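Local coordinates for conserved hypothetical exported protein (Bacteroides fragilis, PDB 4JJA), which is of unknown function but may act as a peptidoglycan beta-N-acetylmuramidase, at residues 108-120 against 217-231. Residues are numbered along the deposited sequence; the frame is centred on the assembly and turned at random.
With GOL (glycerol), chain D.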
loop_
_atom_site.group_PDB
_atom_site.type_symbol
_atom_site.label_atom_id
_atom_site.label_comp_id
_atom_site.label_asym_id
_atom_site.label_seq_id
_atom_site.Cartn_x
_atom_site.Cartn_y
_atom_site.Cartn_z
ATOM N N ASP A 108 2.823 -12.132 -5.636
ATOM C CA ASP A 108 1.858 -11.660 -6.642
ATOM C C ASP A 108 0.695 -11.017 -5.924
ATOM O O ASP A 108 -0.230 -11.699 -5.520
ATOM C CB ASP A 108 1.369 -12.770 -7.599
ATOM C CG ASP A 108 0.512 -12.210 -8.759
ATOM O OD1 ASP A 108 0.795 -11.068 -9.274
ATOM O OD2 ASP A 108 -0.481 -12.898 -9.165
ATOM N N ILE A 109 0.739 -9.697 -5.792
ATOM C CA ILE A 109 -0.232 -9.039 -4.948
ATOM C C ILE A 109 -0.355 -7.616 -5.398
ATOM O O ILE A 109 0.649 -7.017 -5.798
ATOM C CB ILE A 109 0.153 -9.155 -3.439
ATOM C CG1 ILE A 109 -1.040 -8.843 -2.513
ATOM C CG2 ILE A 109 1.419 -8.340 -3.075
ATOM C CD1 ILE A 109 -0.764 -9.248 -1.073
ATOM N N GLN A 110 -1.566 -7.074 -5.306
ATOM C CA GLN A 110 -1.840 -5.694 -5.760
ATOM C C GLN A 110 -1.732 -4.711 -4.597
ATOM O O GLN A 110 -2.540 -4.742 -3.660
ATOM C CB GLN A 110 -3.219 -5.596 -6.420
ATOM C CG GLN A 110 -3.517 -4.210 -6.961
ATOM C CD GLN A 110 -2.543 -3.804 -8.060
ATOM O OE1 GLN A 110 -2.516 -4.416 -9.121
ATOM N NE2 GLN A 110 -1.736 -2.784 -7.807
ATOM N N ASP A 111 -0.774 -3.774 -4.720
ATOM C CA ASP A 111 -0.470 -2.735 -3.770
ATOM C C ASP A 111 -1.118 -1.401 -4.196
ATOM O O ASP A 111 -1.561 -1.255 -5.341
ATOM C CB ASP A 111 1.096 -2.567 -3.752
ATOM C CG ASP A 111 1.557 -1.565 -2.783
ATOM O OD1 ASP A 111 1.078 -1.597 -1.636
ATOM O OD2 ASP A 111 2.387 -0.694 -3.179
ATOM N N VAL A 112 -1.076 -0.374 -3.332
ATOM C CA VAL A 112 -1.586 0.962 -3.677
ATOM C C VAL A 112 -0.562 2.089 -3.610
ATOM O O VAL A 112 -0.885 3.222 -3.885
ATOM C CB VAL A 112 -2.850 1.320 -2.874
ATOM C CG1 VAL A 112 -3.959 0.262 -3.109
ATOM C CG2 VAL A 112 -2.549 1.429 -1.424
ATOM N N GLY A 113 0.673 1.763 -3.234
ATOM C CA GLY A 113 1.775 2.736 -3.301
ATOM C C GLY A 113 1.985 3.715 -2.186
ATOM O O GLY A 113 2.490 4.797 -2.396
ATOM N N LEU A 114 1.584 3.330 -0.968
ATOM C CA LEU A 114 1.713 4.182 0.186
ATOM C C LEU A 114 2.571 3.530 1.245
ATOM O O LEU A 114 2.480 2.338 1.527
ATOM C CB LEU A 114 0.339 4.471 0.810
ATOM C CG LEU A 114 -0.410 5.648 0.221
ATOM C CD1 LEU A 114 0.355 6.958 0.449
ATOM C CD2 LEU A 114 -0.801 5.378 -1.235
ATOM N N ARG A 115 3.366 4.358 1.898
ATOM C CA ARG A 115 4.220 3.863 2.999
ATOM C C ARG A 115 3.443 3.236 4.153
ATOM O O ARG A 115 3.935 2.359 4.820
ATOM C CB ARG A 115 5.098 5.000 3.483
ATOM C CG ARG A 115 6.185 4.611 4.439
ATOM C CD ARG A 115 7.022 5.790 4.847
ATOM N NE ARG A 115 6.283 6.740 5.628
ATOM C CZ ARG A 115 6.471 8.064 5.609
ATOM N NH1 ARG A 115 7.366 8.626 4.804
ATOM N NH2 ARG A 115 5.695 8.844 6.392
ATOM N N PHE A 116 2.219 3.684 4.380
ATOM C CA PHE A 116 1.386 3.206 5.455
ATOM C C PHE A 116 0.386 2.151 5.023
ATOM O O PHE A 116 -0.449 1.726 5.835
ATOM C CB PHE A 116 0.747 4.350 6.258
ATOM C CG PHE A 116 0.206 5.490 5.451
ATOM C CD1 PHE A 116 -0.872 5.311 4.590
ATOM C CD2 PHE A 116 0.750 6.761 5.577
ATOM C CE1 PHE A 116 -1.404 6.380 3.854
ATOM C CE2 PHE A 116 0.224 7.822 4.849
ATOM C CZ PHE A 116 -0.833 7.627 3.977
ATOM N N TYR A 117 0.523 1.634 3.782
ATOM C CA TYR A 117 -0.212 0.451 3.305
ATOM C C TYR A 117 0.824 -0.658 3.293
ATOM O O TYR A 117 1.780 -0.584 2.529
ATOM C CB TYR A 117 -0.785 0.725 1.946
ATOM C CG TYR A 117 -1.815 -0.310 1.509
ATOM C CD1 TYR A 117 -3.143 -0.119 1.795
ATOM C CD2 TYR A 117 -1.473 -1.408 0.735
ATOM C CE1 TYR A 117 -4.110 -0.986 1.403
ATOM C CE2 TYR A 117 -2.423 -2.323 0.320
ATOM C CZ TYR A 117 -3.756 -2.102 0.662
ATOM O OH TYR A 117 -4.684 -3.019 0.216
ATOM N N THR A 118 0.564 -1.695 4.102
ATOM C CA THR A 118 1.611 -2.535 4.732
ATOM C C THR A 118 2.074 -3.795 4.071
ATOM O O THR A 118 2.903 -4.510 4.628
ATOM C CB THR A 118 1.208 -2.970 6.183
ATOM O OG1 THR A 118 0.064 -3.830 6.174
ATOM C CG2 THR A 118 0.929 -1.741 7.030
ATOM N N TYR A 119 1.580 -4.090 2.886
ATOM C CA TYR A 119 2.008 -5.339 2.220
ATOM C C TYR A 119 3.521 -5.377 1.990
ATOM O O TYR A 119 4.115 -6.431 2.104
ATOM C CB TYR A 119 1.331 -5.561 0.876
ATOM C CG TYR A 119 -0.152 -5.762 0.907
ATOM C CD1 TYR A 119 -0.815 -6.127 2.081
ATOM C CD2 TYR A 119 -0.890 -5.592 -0.254
ATOM C CE1 TYR A 119 -2.219 -6.319 2.071
ATOM C CE2 TYR A 119 -2.251 -5.786 -0.256
ATOM C CZ TYR A 119 -2.897 -6.125 0.917
ATOM O OH TYR A 119 -4.281 -6.328 0.928
ATOM N N TYR A 120 4.169 -4.241 1.711
ATOM C CA TYR A 120 5.593 -4.284 1.492
ATOM C C TYR A 120 6.349 -4.676 2.774
ATOM O O TYR A 120 7.480 -5.176 2.703
ATOM C CB TYR A 120 6.157 -2.962 0.902
ATOM C CG TYR A 120 6.226 -1.823 1.897
ATOM C CD1 TYR A 120 7.326 -1.614 2.693
ATOM C CD2 TYR A 120 5.147 -1.000 2.079
ATOM C CE1 TYR A 120 7.378 -0.603 3.644
ATOM C CE2 TYR A 120 5.147 0.004 3.031
ATOM C CZ TYR A 120 6.262 0.210 3.829
ATOM O OH TYR A 120 6.304 1.189 4.797
ATOM N N PRO A 217 -8.392 -3.527 -3.435
ATOM C CA PRO A 217 -7.284 -4.102 -2.692
ATOM C C PRO A 217 -7.536 -4.267 -1.204
ATOM O O PRO A 217 -6.946 -5.123 -0.575
ATOM C CB PRO A 217 -6.143 -3.116 -2.974
ATOM C CG PRO A 217 -6.866 -1.798 -3.261
ATOM C CD PRO A 217 -8.086 -2.182 -3.974
ATOM N N SER A 218 -8.414 -3.424 -0.673
ATOM C CA SER A 218 -8.923 -3.462 0.693
ATOM C C SER A 218 -10.385 -3.066 0.610
ATOM O O SER A 218 -10.765 -2.332 -0.291
ATOM C CB SER A 218 -8.263 -2.404 1.591
ATOM O OG SER A 218 -6.902 -2.558 1.688
ATOM N N PRO A 219 -11.229 -3.485 1.571
ATOM C CA PRO A 219 -12.676 -3.222 1.392
ATOM C C PRO A 219 -13.021 -1.721 1.271
ATOM O O PRO A 219 -13.930 -1.332 0.541
ATOM C CB PRO A 219 -13.280 -3.847 2.632
ATOM C CG PRO A 219 -12.365 -5.047 2.892
ATOM C CD PRO A 219 -10.989 -4.518 2.594
ATOM N N ASN A 220 -12.322 -0.893 2.050
ATOM C CA ASN A 220 -12.597 0.551 2.098
ATOM C C ASN A 220 -11.782 1.365 1.093
ATOM O O ASN A 220 -11.771 2.576 1.166
ATOM C CB ASN A 220 -12.512 1.103 3.544
ATOM C CG ASN A 220 -13.670 0.618 4.360
ATOM O OD1 ASN A 220 -14.788 1.029 4.134
ATOM N ND2 ASN A 220 -13.426 -0.334 5.243
ATOM N N LEU A 221 -11.175 0.689 0.124
ATOM C CA LEU A 221 -10.612 1.330 -1.075
ATOM C C LEU A 221 -11.365 0.800 -2.280
ATOM O O LEU A 221 -10.840 0.026 -3.097
ATOM C CB LEU A 221 -9.092 1.074 -1.181
ATOM C CG LEU A 221 -8.250 1.741 -0.102
ATOM C CD1 LEU A 221 -6.796 1.284 -0.226
ATOM C CD2 LEU A 221 -8.353 3.268 -0.211
ATOM N N PRO A 222 -12.649 1.188 -2.397
ATOM C CA PRO A 222 -13.510 0.462 -3.315
ATOM C C PRO A 222 -13.351 0.903 -4.735
ATOM O O PRO A 222 -13.847 0.169 -5.616
ATOM C CB PRO A 222 -14.909 0.804 -2.823
ATOM C CG PRO A 222 -14.737 2.147 -2.214
ATOM C CD PRO A 222 -13.424 2.055 -1.493
ATOM N N ASN A 223 -12.804 2.086 -4.973
ATOM C CA ASN A 223 -12.722 2.679 -6.294
ATOM C C ASN A 223 -11.408 3.468 -6.471
ATOM O O ASN A 223 -10.621 3.620 -5.526
ATOM C CB ASN A 223 -13.970 3.523 -6.619
ATOM C CG ASN A 223 -14.126 4.716 -5.697
ATOM O OD1 ASN A 223 -13.194 5.095 -5.032
ATOM N ND2 ASN A 223 -15.293 5.280 -5.646
HETATM N N MSE A 224 -11.186 3.966 -7.685
HETATM C CA MSE A 224 -9.976 4.666 -7.950
HETATM C C MSE A 224 -9.936 6.048 -7.291
HETATM O O MSE A 224 -8.857 6.521 -6.927
HETATM C CB MSE A 224 -9.662 4.749 -9.436
HETATM C CG MSE A 224 -9.385 3.367 -10.061
HETATM SE SE MSE A 224 -7.973 2.421 -9.173
HETATM C CE MSE A 224 -6.542 3.658 -9.519
ATOM N N LYS A 225 -11.071 6.670 -7.087
ATOM C CA LYS A 225 -11.127 7.933 -6.416
ATOM C C LYS A 225 -10.542 7.807 -4.998
ATOM O O LYS A 225 -9.725 8.627 -4.560
ATOM C CB LYS A 225 -12.562 8.473 -6.342
ATOM C CG LYS A 225 -12.663 9.950 -6.155
ATOM C CD LYS A 225 -12.378 10.702 -7.474
ATOM C CE LYS A 225 -13.495 10.610 -8.494
ATOM N NZ LYS A 225 -12.943 11.142 -9.756
ATOM N N ALA A 226 -10.962 6.757 -4.300
ATOM C CA ALA A 226 -10.480 6.503 -2.942
ATOM C C ALA A 226 -8.969 6.273 -2.996
ATOM O O ALA A 226 -8.234 6.752 -2.158
ATOM C CB ALA A 226 -11.186 5.275 -2.375
ATOM N N ILE A 227 -8.491 5.500 -3.969
ATOM C CA ILE A 227 -7.048 5.164 -4.096
ATOM C C ILE A 227 -6.245 6.419 -4.366
ATOM O O ILE A 227 -5.138 6.567 -3.865
ATOM C CB ILE A 227 -6.847 4.043 -5.136
ATOM C CG1 ILE A 227 -7.407 2.742 -4.535
ATOM C CG2 ILE A 227 -5.349 3.906 -5.543
ATOM C CD1 ILE A 227 -7.529 1.610 -5.459
ATOM N N TYR A 228 -6.756 7.309 -5.203
ATOM C CA TYR A 228 -6.040 8.531 -5.479
ATOM C C TYR A 228 -6.047 9.537 -4.342
ATOM O O TYR A 228 -5.099 10.294 -4.163
ATOM C CB TYR A 228 -6.542 9.191 -6.762
ATOM C CG TYR A 228 -6.337 8.365 -8.022
ATOM C CD1 TYR A 228 -5.115 7.725 -8.287
ATOM C CD2 TYR A 228 -7.294 8.306 -9.001
ATOM C CE1 TYR A 228 -4.887 7.009 -9.444
ATOM C CE2 TYR A 228 -7.087 7.597 -10.187
ATOM C CZ TYR A 228 -5.902 6.943 -10.430
ATOM O OH TYR A 228 -5.702 6.257 -11.596
ATOM N N LEU A 229 -7.139 9.574 -3.587
ATOM C CA LEU A 229 -7.251 10.439 -2.410
ATOM C C LEU A 229 -6.566 9.906 -1.158
ATOM O O LEU A 229 -6.222 10.666 -0.269
ATOM C CB LEU A 229 -8.741 10.732 -2.118
ATOM C CG LEU A 229 -9.399 11.755 -3.044
ATOM C CD1 LEU A 229 -10.914 11.733 -2.839
ATOM C CD2 LEU A 229 -8.825 13.133 -2.795
ATOM N N TYR A 230 -6.336 8.587 -1.110
ATOM C CA TYR A 230 -5.783 7.913 0.025
ATOM C C TYR A 230 -4.525 8.595 0.599
ATOM O O TYR A 230 -4.443 8.745 1.844
ATOM C CB TYR A 230 -5.601 6.422 -0.322
ATOM C CG TYR A 230 -5.090 5.519 0.747
ATOM C CD1 TYR A 230 -5.832 5.208 1.869
ATOM C CD2 TYR A 230 -3.898 4.860 0.582
ATOM C CE1 TYR A 230 -5.347 4.356 2.849
ATOM C CE2 TYR A 230 -3.402 4.000 1.542
ATOM C CZ TYR A 230 -4.102 3.771 2.689
ATOM O OH TYR A 230 -3.578 2.911 3.640
ATOM N N PRO A 231 -3.565 9.003 -0.240
ATOM C CA PRO A 231 -2.391 9.630 0.361
ATOM C C PRO A 231 -2.668 10.850 1.214
ATOM O O PRO A 231 -1.963 11.098 2.193
ATOM C CB PRO A 231 -1.533 10.023 -0.864
ATOM C CG PRO A 231 -1.991 9.103 -1.928
ATOM C CD PRO A 231 -3.447 8.841 -1.710
HETATM C C1 GOL D . -4.685 -4.062 3.870
HETATM O O1 GOL D . -6.106 -4.114 3.896
HETATM C C2 GOL D . -4.114 -2.954 4.756
HETATM O O2 GOL D . -4.166 -3.341 6.109
HETATM C C3 GOL D . -2.643 -2.815 4.416
HETATM O O3 GOL D . -1.963 -1.863 5.216
HETATM O O HOH W 1 -4.563 -6.150 -2.157
#
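Phe116 turns its ring edge toward one face of Tyr230 in an offset edge-to-face pair, with centroids 5.6 Å apart and planes at 78°. With CG anti to the backbone N (chi1 -177°), the Tyr230 ring extends from the helix between Leu114, Phe116 and Tyr117. Leu114 and Tyr230 lie alongside each other, pointing in opposite directions, with Leu114 CG 3.6 Å from Tyr230 CD2, while Leu114 CD1 packs on CB of Pro231; a branched leucine can serve both neighbours.

The Tyr117 ring is layered: C3 of a glycerol sits over the centre of one face, and Val112 CG2 lies against the opposite face near the rim. Tyr230 OH meets its edge in plane, 3.6 Å from Tyr117 CD1, and also hydrogen-bonds a second glycerol. On Tyr119, Ile109 CD1 and Tyr117 CE2 take opposite faces, with Gln110 O and a water at the edge. Beta-branched Val112 serves two sides, its CG1 lying 3.6 Å from CG of Pro217, whose rigid ring offers an apolar surface.

Tyr117 OH and Ser218 OG share a hydrogen bond of 2.7 Å, and the small serine also bonds the first glycerol through O1, 2.8 Å from OG. That glycerol, probably from the crystallisation liquor, reaches back through O3 to Thr118 N, bridging both segments, and may mark a pocket. The water bonds Gln110 O and Pro217 O, joining two backbone carbonyls that could not bond each other.

The contact is buried near the chain's centre. Residues 108-118 link strand 104-107 of the parallel sheet to helix 119-132, and pack against loop 217-223 and one side of helix 224-233, whose Lys225, Tyr228 and Leu229 meet helix 294-300.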